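Local coordinates for protein enolase from the environmental genome shotgun sequencing of the Sargasso Sea (PDB 2QGY) that is of unknown function but, as a magnesium-binding member of the enolase superfamily, probably abstracts a proton next to a carboxylate group of its substrate, at residues 18-23 / 59-64; 24-29 / 330-335; 29-34 / 142-147; 339-344 / 360-365. One frame throughout, in Å; residues are numbered along the deposited sequence.

Contact 1: 18-23 / 59-64; sequences IWITDN and REKGIA
Ile18 and Ile20 face the first turn of helix 60-74 from strand 18-21, whose axis runs nearly antiparallel to that of helical residues 60-64 at 170° and approaches it to 9.7 Å. Both isoleucines point their CB toward the helix, two residues apart on one side of the strand. The methyl CD1 of Ile18 reaches the backbone at Ala64, 3.3 Å from Ala64 O, while its CG2 packs on Ala64 CB at 3.9 Å. Ile20 sits one turn earlier along the helix: its CD1 lies 3.5 Å from Glu60 O and 4.1 Å from Ala64 CB, and its CG2 meets Glu60 CB at 4.0 Å. The extended branch, chi2 180°, carries CD1 of Ile20 out to the helix backbone. This is the helix-on-sheet packing of the N-terminal capping domain of the enolase superfamily, in which helices lie against an antiparallel sheet; strand 13-21 is an inner strand there, between strands 37-43 and 373-379. Glu60 bends at chi2 (93°), turning its carboxylate away from the strand, and of its side chain CB is what meets Ile20. Lys61 lends its CG to Ile20 CD1, 4.1 Å away, and sends NZ to a salt bridge with Glu69 of the second subunit.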
loop_
_atom_site.group_PDB
_atom_site.type_symbol
_atom_site.label_atom_id
_atom_site.label_comp_id
_atom_site.label_asym_id
_atom_site.label_seq_id
_atom_site.Cartn_x
_atom_site.Cartn_y
_atom_site.Cartn_z
ATOM N N ILE A 18 -17.176 -9.513 -10.966
ATOM C CA ILE A 18 -16.951 -8.468 -9.955
ATOM C C ILE A 18 -18.098 -7.473 -10.066
ATOM O O ILE A 18 -18.462 -7.070 -11.186
ATOM C CB ILE A 18 -15.605 -7.722 -10.182
ATOM C CG1 ILE A 18 -14.431 -8.679 -10.169
ATOM C CG2 ILE A 18 -15.405 -6.569 -9.094
ATOM C CD1 ILE A 18 -13.067 -8.023 -10.520
ATOM N N TRP A 19 -18.656 -7.071 -8.919
ATOM C CA TRP A 19 -19.593 -5.951 -8.869
ATOM C C TRP A 19 -18.977 -4.895 -7.991
ATOM O O TRP A 19 -18.404 -5.229 -6.950
ATOM C CB TRP A 19 -20.897 -6.359 -8.188
ATOM C CG TRP A 19 -21.714 -7.392 -8.882
ATOM C CD1 TRP A 19 -22.806 -7.162 -9.663
ATOM C CD2 TRP A 19 -21.564 -8.819 -8.802
ATOM N NE1 TRP A 19 -23.336 -8.356 -10.107
ATOM C CE2 TRP A 19 -22.593 -9.389 -9.595
ATOM C CE3 TRP A 19 -20.664 -9.676 -8.139
ATOM C CZ2 TRP A 19 -22.745 -10.770 -9.748
ATOM C CZ3 TRP A 19 -20.804 -11.063 -8.310
ATOM C CH2 TRP A 19 -21.855 -11.587 -9.084
ATOM N N ILE A 20 -19.092 -3.631 -8.407
ATOM C CA ILE A 20 -18.844 -2.518 -7.489
ATOM C C ILE A 20 -20.168 -1.804 -7.263
ATOM O O ILE A 20 -20.760 -1.256 -8.210
ATOM C CB ILE A 20 -17.829 -1.529 -8.095
ATOM C CG1 ILE A 20 -16.516 -2.261 -8.422
ATOM C CG2 ILE A 20 -17.674 -0.282 -7.175
ATOM C CD1 ILE A 20 -15.444 -1.339 -9.046
ATOM N N THR A 21 -20.669 -1.839 -6.031
ATOM C CA THR A 21 -21.972 -1.246 -5.770
ATOM C C THR A 21 -21.895 0.294 -5.826
ATOM O O THR A 21 -20.865 0.891 -5.515
ATOM C CB THR A 21 -22.623 -1.754 -4.455
ATOM O OG1 THR A 21 -21.797 -1.417 -3.317
ATOM C CG2 THR A 21 -22.790 -3.286 -4.511
ATOM N N ASP A 22 -22.986 0.935 -6.239
ATOM C CA ASP A 22 -23.053 2.391 -6.155
ATOM C C ASP A 22 -23.247 2.762 -4.696
ATOM O O ASP A 22 -23.598 1.921 -3.877
ATOM C CB ASP A 22 -24.243 2.927 -6.960
ATOM C CG ASP A 22 -24.011 4.351 -7.474
ATOM O OD1 ASP A 22 -23.023 5.018 -7.068
ATOM O OD2 ASP A 22 -24.829 4.782 -8.303
ATOM N N ASN A 23 -23.032 4.030 -4.358
ATOM C CA ASN A 23 -23.451 4.506 -3.067
ATOM C C ASN A 23 -24.971 4.503 -3.037
ATOM O O ASN A 23 -25.617 4.845 -4.023
ATOM C CB ASN A 23 -22.935 5.934 -2.822
ATOM C CG ASN A 23 -21.429 6.036 -2.974
ATOM O OD1 ASN A 23 -20.923 6.522 -3.991
ATOM N ND2 ASN A 23 -20.701 5.582 -1.956
ATOM N N ARG A 59 -10.455 4.301 -5.778
ATOM C CA ARG A 59 -9.571 3.178 -6.081
ATOM C C ARG A 59 -10.364 1.910 -6.364
ATOM O O ARG A 59 -9.779 0.848 -6.667
ATOM C CB ARG A 59 -8.568 2.986 -4.924
ATOM C CG ARG A 59 -7.691 4.227 -4.805
ATOM C CD ARG A 59 -7.553 4.723 -3.342
ATOM N NE ARG A 59 -6.481 3.973 -2.717
ATOM C CZ ARG A 59 -5.830 4.384 -1.636
ATOM N NH1 ARG A 59 -4.843 3.649 -1.162
ATOM N NH2 ARG A 59 -6.184 5.529 -1.051
ATOM N N GLU A 60 -11.687 2.001 -6.270
ATOM C CA GLU A 60 -12.521 0.816 -6.448
ATOM C C GLU A 60 -12.300 0.111 -7.785
ATOM O O GLU A 60 -12.139 -1.098 -7.822
ATOM C CB GLU A 60 -14.023 1.116 -6.245
ATOM C CG GLU A 60 -14.362 1.735 -4.897
ATOM C CD GLU A 60 -14.400 3.260 -4.906
ATOM O OE1 GLU A 60 -13.853 3.894 -5.843
ATOM O OE2 GLU A 60 -14.966 3.845 -3.943
ATOM N N LYS A 61 -12.295 0.866 -8.887
ATOM C CA LYS A 61 -12.082 0.257 -10.203
ATOM C C LYS A 61 -10.643 -0.275 -10.316
ATOM O O LYS A 61 -10.413 -1.336 -10.905
ATOM C CB LYS A 61 -12.378 1.270 -11.315
ATOM C CG LYS A 61 -13.868 1.587 -11.450
ATOM C CD LYS A 61 -14.210 2.245 -12.789
ATOM C CE LYS A 61 -13.671 3.654 -12.882
ATOM N NZ LYS A 61 -14.185 4.412 -14.094
ATOM N N GLY A 62 -9.698 0.453 -9.728
ATOM C CA GLY A 62 -8.295 0.032 -9.709
ATOM C C GLY A 62 -8.135 -1.305 -9.005
ATOM O O GLY A 62 -7.462 -2.204 -9.508
ATOM N N ILE A 63 -8.798 -1.452 -7.863
ATOM C CA ILE A 63 -8.758 -2.707 -7.120
ATOM C C ILE A 63 -9.355 -3.843 -7.977
ATOM O O ILE A 63 -8.768 -4.944 -8.096
ATOM C CB ILE A 63 -9.455 -2.547 -5.754
ATOM C CG1 ILE A 63 -8.632 -1.603 -4.829
ATOM C CG2 ILE A 63 -9.694 -3.913 -5.076
ATOM C CD1 ILE A 63 -9.434 -1.122 -3.643
ATOM N N ALA A 64 -10.509 -3.575 -8.582
ATOM C CA ALA A 64 -11.172 -4.587 -9.428
ATOM C C ALA A 64 -10.300 -5.053 -10.603
ATOM O O ALA A 64 -10.286 -6.246 -10.958
ATOM C CB ALA A 64 -12.494 -4.044 -9.931
#

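Contact 2: 24-29 / 330-335; sequences HLSDDQ and FPDYIN
Asp27 and Ser26 meet the residues leading into helix 334-338, joining the loop after strand 13-21 of the N-terminal capping domain to the turn after barrel strand 327-329, an interface characteristic of the enolase superfamily. Hydrogen bonds dominate. The carboxylate of Asp27 receives the backbone N-H of Asn335 on OD2 at 2.9 Å, with an N-H...O angle of 161°, through the syn lone pair. CG of Asp27 lies beside its own backbone N (chi1 -51°), which carries the carboxylate across to Asn335 N. In the backbone, Asp27 N donates to Asp332 O at 2.9 Å, although the position of that oxygen is less certain. Ser26 OG, which accepts from Ser31 N, stands 3.0 Å from Asp332 OD2.

Packing is slighter. Ser26 CB comes to the edge of the Tyr333 ring, near its plane, 4.2 Å from CD1; the hydroxyl of this tyrosine bonds to Trp304 NE1 and Lys34 N. The side chains of Asp27 and Asn335 cross at about a right angle, their carboxylate and amide planes 26° apart, and Asn335 CB lies 3.3 Å from Asp27 OD1.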
loop_
_atom_site.group_PDB
_atom_site.type_symbol
_atom_site.label_atom_id
_atom_site.label_comp_id
_atom_site.label_asym_id
_atom_site.label_seq_id
_atom_site.Cartn_x
_atom_site.Cartn_y
_atom_site.Cartn_z
ATOM N N HIS A 24 -25.517 4.111 -1.907
ATOM C CA HIS A 24 -26.958 4.074 -1.688
ATOM C C HIS A 24 -27.237 4.671 -0.310
ATOM O O HIS A 24 -26.300 4.892 0.457
ATOM C CB HIS A 24 -27.459 2.633 -1.855
ATOM C CG HIS A 24 -27.347 2.126 -3.273
ATOM N ND1 HIS A 24 -28.187 2.552 -4.285
ATOM C CD2 HIS A 24 -26.500 1.228 -3.845
ATOM C CE1 HIS A 24 -27.865 1.941 -5.413
ATOM N NE2 HIS A 24 -26.843 1.136 -5.172
ATOM N N LEU A 25 -28.486 4.973 0.012
ATOM C CA LEU A 25 -28.782 5.431 1.372
ATOM C C LEU A 25 -28.819 4.192 2.252
ATOM O O LEU A 25 -29.362 3.166 1.854
ATOM C CB LEU A 25 -30.117 6.176 1.452
ATOM C CG LEU A 25 -30.106 7.578 0.868
ATOM C CD1 LEU A 25 -31.520 8.151 0.966
ATOM C CD2 LEU A 25 -29.126 8.452 1.656
ATOM N N SER A 26 -28.206 4.286 3.435
ATOM C CA SER A 26 -28.182 3.150 4.348
ATOM C C SER A 26 -29.509 3.085 5.095
ATOM O O SER A 26 -30.412 3.882 4.843
ATOM C CB SER A 26 -26.995 3.253 5.319
ATOM O OG SER A 26 -27.213 4.315 6.236
ATOM N N ASP A 27 -29.656 2.116 5.998
ATOM C CA ASP A 27 -30.936 1.949 6.725
ATOM C C ASP A 27 -31.366 3.256 7.442
ATOM O O ASP A 27 -30.543 3.941 8.087
ATOM C CB ASP A 27 -30.883 0.782 7.738
ATOM C CG ASP A 27 -30.367 -0.548 7.156
ATOM O OD1 ASP A 27 -30.252 -0.712 5.897
ATOM O OD2 ASP A 27 -30.070 -1.461 8.002
ATOM N N ASP A 28 -32.656 3.607 7.345
ATOM C CA ASP A 28 -33.184 4.840 7.981
ATOM C C ASP A 28 -32.484 6.111 7.487
ATOM O O ASP A 28 -32.502 7.157 8.164
ATOM C CB ASP A 28 -33.131 4.742 9.529
ATOM C CG ASP A 28 -33.630 3.392 10.046
ATOM O OD1 ASP A 28 -34.780 3.028 9.726
ATOM O OD2 ASP A 28 -32.874 2.695 10.773
ATOM N N GLN A 29 -31.886 6.029 6.289
ATOM C CA GLN A 29 -31.228 7.176 5.666
ATOM C C GLN A 29 -30.148 7.753 6.602
ATOM O O GLN A 29 -29.888 8.960 6.627
ATOM C CB GLN A 29 -32.258 8.239 5.212
ATOM C CG GLN A 29 -33.360 7.658 4.289
ATOM C CD GLN A 29 -34.473 6.977 5.050
ATOM O OE1 GLN A 29 -34.952 7.500 6.054
ATOM N NE2 GLN A 29 -34.862 5.795 4.609
ATOM N N PHE A 330 -21.861 -2.694 11.228
ATOM C CA PHE A 330 -22.489 -1.420 10.917
ATOM C C PHE A 330 -23.968 -1.733 10.808
ATOM O O PHE A 330 -24.397 -2.313 9.818
ATOM C CB PHE A 330 -21.966 -0.850 9.591
ATOM C CG PHE A 330 -20.653 -0.176 9.723
ATOM C CD1 PHE A 330 -20.563 1.211 9.765
ATOM C CD2 PHE A 330 -19.488 -0.931 9.831
ATOM C CE1 PHE A 330 -19.323 1.825 9.901
ATOM C CE2 PHE A 330 -18.231 -0.320 9.974
ATOM C CZ PHE A 330 -18.157 1.068 10.015
ATOM N N PRO A 331 -24.727 -1.444 11.874
ATOM C CA PRO A 331 -26.126 -1.843 11.852
ATOM C C PRO A 331 -26.869 -1.268 10.644
ATOM O O PRO A 331 -27.714 -1.965 10.091
ATOM C CB PRO A 331 -26.681 -1.282 13.162
ATOM C CG PRO A 331 -25.503 -1.299 14.091
ATOM C CD PRO A 331 -24.364 -0.792 13.147
ATOM N N ASP A 332 -26.513 -0.058 10.209
ATOM C CA ASP A 332 -27.221 0.598 9.093
ATOM C C ASP A 332 -26.953 -0.047 7.737
ATOM O O ASP A 332 -27.633 0.252 6.764
ATOM C CB ASP A 332 -26.975 2.104 9.050
ATOM C CG ASP A 332 -25.483 2.470 9.012
ATOM O OD1 ASP A 332 -24.716 2.001 9.887
ATOM O OD2 ASP A 332 -25.099 3.249 8.122
ATOM N N TYR A 333 -25.942 -0.904 7.668
ATOM C CA TYR A 333 -25.644 -1.667 6.460
ATOM C C TYR A 333 -26.367 -3.018 6.421
ATOM O O TYR A 333 -26.299 -3.764 5.409
ATOM C CB TYR A 333 -24.135 -1.923 6.392
ATOM C CG TYR A 333 -23.284 -0.721 5.964
ATOM C CD1 TYR A 333 -23.801 0.585 5.930
ATOM C CD2 TYR A 333 -21.948 -0.905 5.589
ATOM C CE1 TYR A 333 -22.993 1.684 5.518
ATOM C CE2 TYR A 333 -21.150 0.168 5.191
ATOM C CZ TYR A 333 -21.667 1.441 5.145
ATOM O OH TYR A 333 -20.855 2.488 4.724
ATOM N N ILE A 334 -27.041 -3.377 7.519
ATOM C CA ILE A 334 -27.654 -4.706 7.564
ATOM C C ILE A 334 -28.816 -4.862 6.569
ATOM O O ILE A 334 -28.811 -5.785 5.765
ATOM C CB ILE A 334 -28.107 -5.102 8.977
ATOM C CG1 ILE A 334 -26.893 -5.214 9.935
ATOM C CG2 ILE A 334 -28.901 -6.402 8.926
ATOM C CD1 ILE A 334 -26.089 -6.528 9.812
ATOM N N ASN A 335 -29.809 -3.982 6.620
ATOM C CA ASN A 335 -30.943 -4.180 5.707
ATOM C C ASN A 335 -30.578 -3.823 4.275
ATOM O O ASN A 335 -31.109 -4.420 3.330
ATOM C CB ASN A 335 -32.170 -3.410 6.155
ATOM C CG ASN A 335 -32.723 -3.923 7.469
ATOM O OD1 ASN A 335 -32.728 -5.131 7.742
ATOM N ND2 ASN A 335 -33.197 -3.007 8.292
#

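Contact 3: 29-34 / 142-147; sequences QWSNTK and CWSDLK
Asp145 grips the Ser31-Asn32 pair with both carboxylate oxygens. OD1 takes two donors, Ser31 OG from its anti side at 2.8 Å and Asn32 N from its syn side at 2.9 Å; OD2 receives Asn32 ND2 at 2.8 Å, the amide plane standing 83° from the carboxylate. Next to it, Ser144 OG donates to Trp30 O at 2.7 Å and accepts from Leu146 N, an ST turn that fixes the hydroxyl's rotation. Ser144 CB lies over one face of the Trp30 indole, a CH-pi contact 4.0 Å from the centroid of the five-membered ring. Trp30 NE1 bonds to Trp143 O at 3.0 Å, bent to 133° and coming from above the carbonyl plane, and Cys142 SG approaches CZ2 at 3.7 Å. Farther out, Tyr153 meets Trp30 edge-to-face and accepts Ser144 N on its hydroxyl. The side chain of Trp143 lies about 8 Å from the magnesium ion, consistent with a capping-domain loop closing over the metal end of the barrel, as in the enolase superfamily.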
loop_
_atom_site.group_PDB
_atom_site.type_symbol
_atom_site.label_atom_id
_atom_site.label_comp_id
_atom_site.label_asym_id
_atom_site.label_seq_id
_atom_site.Cartn_x
_atom_site.Cartn_y
_atom_site.Cartn_z
ATOM N N GLN A 29 -31.886 6.029 6.289
ATOM C CA GLN A 29 -31.228 7.176 5.666
ATOM C C GLN A 29 -30.148 7.753 6.602
ATOM O O GLN A 29 -29.888 8.960 6.627
ATOM C CB GLN A 29 -32.258 8.239 5.212
ATOM C CG GLN A 29 -33.360 7.658 4.289
ATOM C CD GLN A 29 -34.473 6.977 5.050
ATOM O OE1 GLN A 29 -34.952 7.500 6.054
ATOM N NE2 GLN A 29 -34.862 5.795 4.609
ATOM N N TRP A 30 -29.522 6.866 7.377
ATOM C CA TRP A 30 -28.547 7.292 8.394
ATOM C C TRP A 30 -27.243 7.807 7.754
ATOM O O TRP A 30 -26.663 8.806 8.214
ATOM C CB TRP A 30 -28.277 6.133 9.379
ATOM C CG TRP A 30 -27.085 6.398 10.253
ATOM C CD1 TRP A 30 -25.878 5.777 10.206
ATOM C CD2 TRP A 30 -26.981 7.413 11.267
ATOM N NE1 TRP A 30 -25.032 6.318 11.165
ATOM C CE2 TRP A 30 -25.680 7.331 11.812
ATOM C CE3 TRP A 30 -27.862 8.382 11.759
ATOM C CZ2 TRP A 30 -25.229 8.191 12.836
ATOM C CZ3 TRP A 30 -27.415 9.241 12.793
ATOM C CH2 TRP A 30 -26.116 9.126 13.313
ATOM N N SER A 31 -26.822 7.133 6.686
ATOM C CA SER A 31 -25.577 7.439 5.961
ATOM C C SER A 31 -25.692 7.075 4.471
ATOM O O SER A 31 -26.694 6.515 4.041
ATOM C CB SER A 31 -24.438 6.616 6.582
ATOM O OG SER A 31 -23.161 7.122 6.186
ATOM N N ASN A 32 -24.679 7.406 3.671
ATOM C CA ASN A 32 -24.527 6.758 2.361
ATOM C C ASN A 32 -23.711 5.508 2.639
ATOM O O ASN A 32 -22.786 5.531 3.469
ATOM C CB ASN A 32 -23.795 7.650 1.346
ATOM C CG ASN A 32 -24.460 9.018 1.163
ATOM O OD1 ASN A 32 -25.639 9.108 0.844
ATOM N ND2 ASN A 32 -23.685 10.091 1.369
ATOM N N THR A 33 -24.084 4.402 2.021
ATOM C CA THR A 33 -23.223 3.227 2.021
ATOM C C THR A 33 -22.013 3.528 1.153
ATOM O O THR A 33 -22.107 4.271 0.180
ATOM C CB THR A 33 -23.954 2.008 1.468
ATOM O OG1 THR A 33 -24.313 2.278 0.106
ATOM C CG2 THR A 33 -25.203 1.751 2.320
ATOM N N LYS A 34 -20.853 2.978 1.519
ATOM C CA LYS A 34 -19.685 3.118 0.647
ATOM C C LYS A 34 -19.917 2.189 -0.541
ATOM O O LYS A 34 -20.793 1.321 -0.481
ATOM C CB LYS A 34 -18.393 2.730 1.402
ATOM C CG LYS A 34 -18.452 1.367 2.027
ATOM C CD LYS A 34 -17.189 0.922 2.831
ATOM C CE LYS A 34 -15.924 1.105 2.021
ATOM N NZ LYS A 34 -14.775 0.281 2.507
ATOM N N CYS A 142 -21.164 3.508 15.241
ATOM C CA CYS A 142 -22.062 4.633 14.937
ATOM C C CYS A 142 -21.292 5.705 14.176
ATOM O O CYS A 142 -20.555 6.501 14.768
ATOM C CB CYS A 142 -22.581 5.270 16.222
ATOM S SG CYS A 142 -23.895 6.402 15.841
ATOM N N TRP A 143 -21.437 5.712 12.860
ATOM C CA TRP A 143 -20.722 6.648 12.038
ATOM C C TRP A 143 -21.550 7.014 10.818
ATOM O O TRP A 143 -22.202 6.151 10.229
ATOM C CB TRP A 143 -19.407 5.999 11.566
ATOM C CG TRP A 143 -18.552 6.935 10.773
ATOM C CD1 TRP A 143 -17.594 7.802 11.258
ATOM C CD2 TRP A 143 -18.582 7.122 9.361
ATOM N NE1 TRP A 143 -17.038 8.518 10.224
ATOM C CE2 TRP A 143 -17.612 8.102 9.045
ATOM C CE3 TRP A 143 -19.312 6.522 8.312
ATOM C CZ2 TRP A 143 -17.372 8.522 7.729
ATOM C CZ3 TRP A 143 -19.076 6.950 7.012
ATOM C CH2 TRP A 143 -18.112 7.929 6.733
ATOM N N SER A 144 -21.514 8.286 10.433
ATOM C CA SER A 144 -22.161 8.710 9.180
ATOM C C SER A 144 -21.339 9.730 8.373
ATOM O O SER A 144 -20.631 10.569 8.940
ATOM C CB SER A 144 -23.554 9.278 9.432
ATOM O OG SER A 144 -24.128 9.710 8.198
ATOM N N ASP A 145 -21.453 9.657 7.051
ATOM C CA ASP A 145 -20.819 10.647 6.169
ATOM C C ASP A 145 -21.722 11.838 5.866
ATOM O O ASP A 145 -21.295 12.773 5.179
ATOM C CB ASP A 145 -20.319 10.017 4.863
ATOM C CG ASP A 145 -21.446 9.595 3.932
ATOM O OD1 ASP A 145 -22.496 9.142 4.437
ATOM O OD2 ASP A 145 -21.251 9.695 2.686
ATOM N N LEU A 146 -22.957 11.786 6.364
ATOM C CA LEU A 146 -23.929 12.870 6.192
ATOM C C LEU A 146 -23.828 13.918 7.292
ATOM O O LEU A 146 -23.374 13.640 8.403
ATOM C CB LEU A 146 -25.353 12.299 6.143
ATOM C CG LEU A 146 -25.674 11.318 5.008
ATOM C CD1 LEU A 146 -27.086 10.768 5.187
ATOM C CD2 LEU A 146 -25.518 11.987 3.659
ATOM N N LYS A 147 -24.272 15.130 6.989
ATOM C CA LYS A 147 -24.186 16.214 7.960
ATOM C C LYS A 147 -25.239 16.049 9.041
ATOM O O LYS A 147 -26.442 15.970 8.762
ATOM C CB LYS A 147 -24.295 17.586 7.278
ATOM C CG LYS A 147 -23.034 17.986 6.517
ATOM C CD LYS A 147 -23.230 19.260 5.691
ATOM C CE LYS A 147 -21.936 19.627 4.942
ATOM N NZ LYS A 147 -21.914 21.058 4.477
HETATM O O HOH W 1 -23.403 3.528 11.835
#

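Contact 4: 339-344 / 360-365; sequences KFCELP and LGIVIH
Glu342 and His365 tie together two segments that run roughly antiparallel, 154° apart, with Cys341 and Ile364 forming a single antiparallel beta bridge. The bridge lies at the base of the excursion that carries antiparallel strands 345-348 and 351-354, in the C-terminal domain of the enolase-superfamily fold. Its hydrogen bonds are His365 N to Phe340 O, 2.9 Å, and Glu342 N to Val363 O, 3.0 Å. From CB, which lies 4.1 Å from Val363 CB, the Glu342 side chain runs past Val363, extended beyond CG. CG comes 4.1 Å from His365 NE2, and CD lies in the plane of the His365 ring at its edge. There it divides: OE2 rests 3.6 Å from Val363 CG1, whereas OE1 accepts a hydrogen bond from His365 NE2 at 2.8 Å, almost straight at 168°. The oxygen sits in the imidazole plane, but the nitrogen comes from above the carboxylate plane, the two planes being 48° apart. This histidine is the N-cap residue of helix 366-371.

On the apolar side, Cys341 CB packs on Ile364 CG1, which also lies at the edge of the Phe340 ring. That ring reaches on to Ile368 and Leu369 of the helix. Farther along, a water near Glu342 O donates to Gly361 O and accepts from Val363 N at 2.7 Å.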
loop_
_atom_site.group_PDB
_atom_site.type_symbol
_atom_site.label_atom_id
_atom_site.label_comp_id
_atom_site.label_asym_id
_atom_site.label_seq_id
_atom_site.Cartn_x
_atom_site.Cartn_y
_atom_site.Cartn_z
ATOM N N LYS A 339 -30.944 -6.623 0.992
ATOM C CA LYS A 339 -31.561 -6.431 -0.335
ATOM C C LYS A 339 -31.078 -7.462 -1.346
ATOM O O LYS A 339 -31.846 -7.906 -2.211
ATOM C CB LYS A 339 -31.308 -5.029 -0.883
ATOM C CG LYS A 339 -32.002 -3.894 -0.154
ATOM C CD LYS A 339 -31.517 -2.567 -0.739
ATOM C CE LYS A 339 -32.200 -1.376 -0.069
ATOM N NZ LYS A 339 -33.621 -1.285 -0.472
ATOM N N PHE A 340 -29.802 -7.841 -1.264
ATOM C CA PHE A 340 -29.253 -8.762 -2.256
ATOM C C PHE A 340 -28.715 -10.068 -1.652
ATOM O O PHE A 340 -28.357 -10.967 -2.382
ATOM C CB PHE A 340 -28.175 -8.055 -3.104
ATOM C CG PHE A 340 -26.977 -7.609 -2.291
ATOM C CD1 PHE A 340 -25.916 -8.484 -2.056
ATOM C CD2 PHE A 340 -26.934 -6.329 -1.758
ATOM C CE1 PHE A 340 -24.817 -8.066 -1.299
ATOM C CE2 PHE A 340 -25.840 -5.896 -1.003
ATOM C CZ PHE A 340 -24.782 -6.777 -0.775
ATOM N N CYS A 341 -28.647 -10.169 -0.325
ATOM C CA CYS A 341 -28.055 -11.364 0.300
ATOM C C CYS A 341 -28.976 -11.882 1.394
ATOM O O CYS A 341 -29.421 -11.110 2.229
ATOM C CB CYS A 341 -26.672 -11.044 0.913
ATOM S SG CYS A 341 -25.812 -12.451 1.706
ATOM N N GLU A 342 -29.251 -13.185 1.379
ATOM C CA GLU A 342 -29.922 -13.833 2.514
ATOM C C GLU A 342 -28.830 -14.113 3.535
ATOM O O GLU A 342 -28.132 -15.125 3.470
ATOM C CB GLU A 342 -30.661 -15.105 2.054
ATOM C CG GLU A 342 -31.827 -14.788 1.108
ATOM C CD GLU A 342 -32.445 -16.005 0.377
ATOM O OE1 GLU A 342 -33.166 -15.756 -0.616
ATOM O OE2 GLU A 342 -32.219 -17.192 0.755
ATOM N N LEU A 343 -28.637 -13.169 4.451
ATOM C CA LEU A 343 -27.430 -13.166 5.293
ATOM C C LEU A 343 -27.217 -14.470 6.041
ATOM O O LEU A 343 -28.175 -15.039 6.571
ATOM C CB LEU A 343 -27.459 -12.011 6.297
ATOM C CG LEU A 343 -27.623 -10.602 5.737
ATOM C CD1 LEU A 343 -27.531 -9.589 6.878
ATOM C CD2 LEU A 343 -26.589 -10.299 4.664
ATOM N N PRO A 344 -25.956 -14.957 6.086
ATOM C CA PRO A 344 -25.693 -16.266 6.707
ATOM C C PRO A 344 -25.502 -16.214 8.235
ATOM O O PRO A 344 -24.897 -17.116 8.829
ATOM C CB PRO A 344 -24.402 -16.697 6.012
ATOM C CG PRO A 344 -23.668 -15.441 5.796
ATOM C CD PRO A 344 -24.717 -14.352 5.552
ATOM N N LEU A 360 -18.787 -19.914 3.316
ATOM C CA LEU A 360 -19.301 -18.704 3.950
ATOM C C LEU A 360 -20.814 -18.638 3.974
ATOM O O LEU A 360 -21.397 -17.672 4.487
ATOM C CB LEU A 360 -18.810 -17.463 3.182
ATOM C CG LEU A 360 -17.301 -17.313 3.060
ATOM C CD1 LEU A 360 -17.016 -16.196 2.007
ATOM C CD2 LEU A 360 -16.728 -16.959 4.438
ATOM N N GLY A 361 -21.465 -19.621 3.365
ATOM C CA GLY A 361 -22.928 -19.671 3.439
ATOM C C GLY A 361 -23.613 -18.556 2.665
ATOM O O GLY A 361 -24.746 -18.183 2.984
ATOM N N ILE A 362 -22.950 -18.038 1.637
ATOM C CA ILE A 362 -23.467 -16.883 0.886
ATOM C C ILE A 362 -24.576 -17.316 -0.092
ATOM O O ILE A 362 -24.397 -18.232 -0.900
ATOM C CB ILE A 362 -22.330 -16.104 0.174
ATOM C CG1 ILE A 362 -21.349 -15.537 1.218
ATOM C CG2 ILE A 362 -22.880 -15.019 -0.766
ATOM C CD1 ILE A 362 -21.943 -14.521 2.139
ATOM N N VAL A 363 -25.700 -16.626 -0.001
ATOM C CA VAL A 363 -26.792 -16.761 -0.948
ATOM C C VAL A 363 -27.089 -15.362 -1.448
ATOM O O VAL A 363 -27.667 -14.557 -0.725
ATOM C CB VAL A 363 -28.059 -17.348 -0.261
ATOM C CG1 VAL A 363 -29.256 -17.411 -1.243
ATOM C CG2 VAL A 363 -27.790 -18.749 0.313
ATOM N N ILE A 364 -26.675 -15.063 -2.676
ATOM C CA ILE A 364 -26.840 -13.708 -3.228
ATOM C C ILE A 364 -27.702 -13.752 -4.485
ATOM O O ILE A 364 -27.524 -14.626 -5.335
ATOM C CB ILE A 364 -25.471 -13.032 -3.505
ATOM C CG1 ILE A 364 -24.907 -12.425 -2.204
ATOM C CG2 ILE A 364 -25.561 -11.907 -4.534
ATOM C CD1 ILE A 364 -23.464 -11.983 -2.393
ATOM N N HIS A 365 -28.624 -12.796 -4.573
ATOM C CA HIS A 365 -29.469 -12.614 -5.730
ATOM C C HIS A 365 -28.745 -11.670 -6.674
ATOM O O HIS A 365 -28.765 -10.447 -6.502
ATOM C CB HIS A 365 -30.811 -12.049 -5.302
ATOM C CG HIS A 365 -31.615 -12.983 -4.453
ATOM N ND1 HIS A 365 -32.747 -13.619 -4.921
ATOM C CD2 HIS A 365 -31.451 -13.396 -3.173
ATOM C CE1 HIS A 365 -33.248 -14.379 -3.963
ATOM N NE2 HIS A 365 -32.478 -14.266 -2.892
HETATM O O HOH W 2 -25.896 -15.654 2.471
#

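In the fold
From the N terminus, the chain runs up strand 13-21 and contact 1 closes a loop of 35 residues, setting that strand against helix 60-74 within the N-terminal domain. The loop between strands 13-21 and 37-43 then serves contacts 2 and 3, which share Gln29, have centres about 8 Å apart and tie this domain to the C-terminal barrel domain. Contact 3 closes on the loop after strand 135-141, and contact 2 on the far later start of helix 334-338, so contact 3 falls within the span of contact 2, and contact 1 crosses both. Contact 4 follows in series inside the C-terminal domain, closing a 15-residue excursion through strands 345-348 and 351-354. Ile334 and Leu343 join it to contact 2.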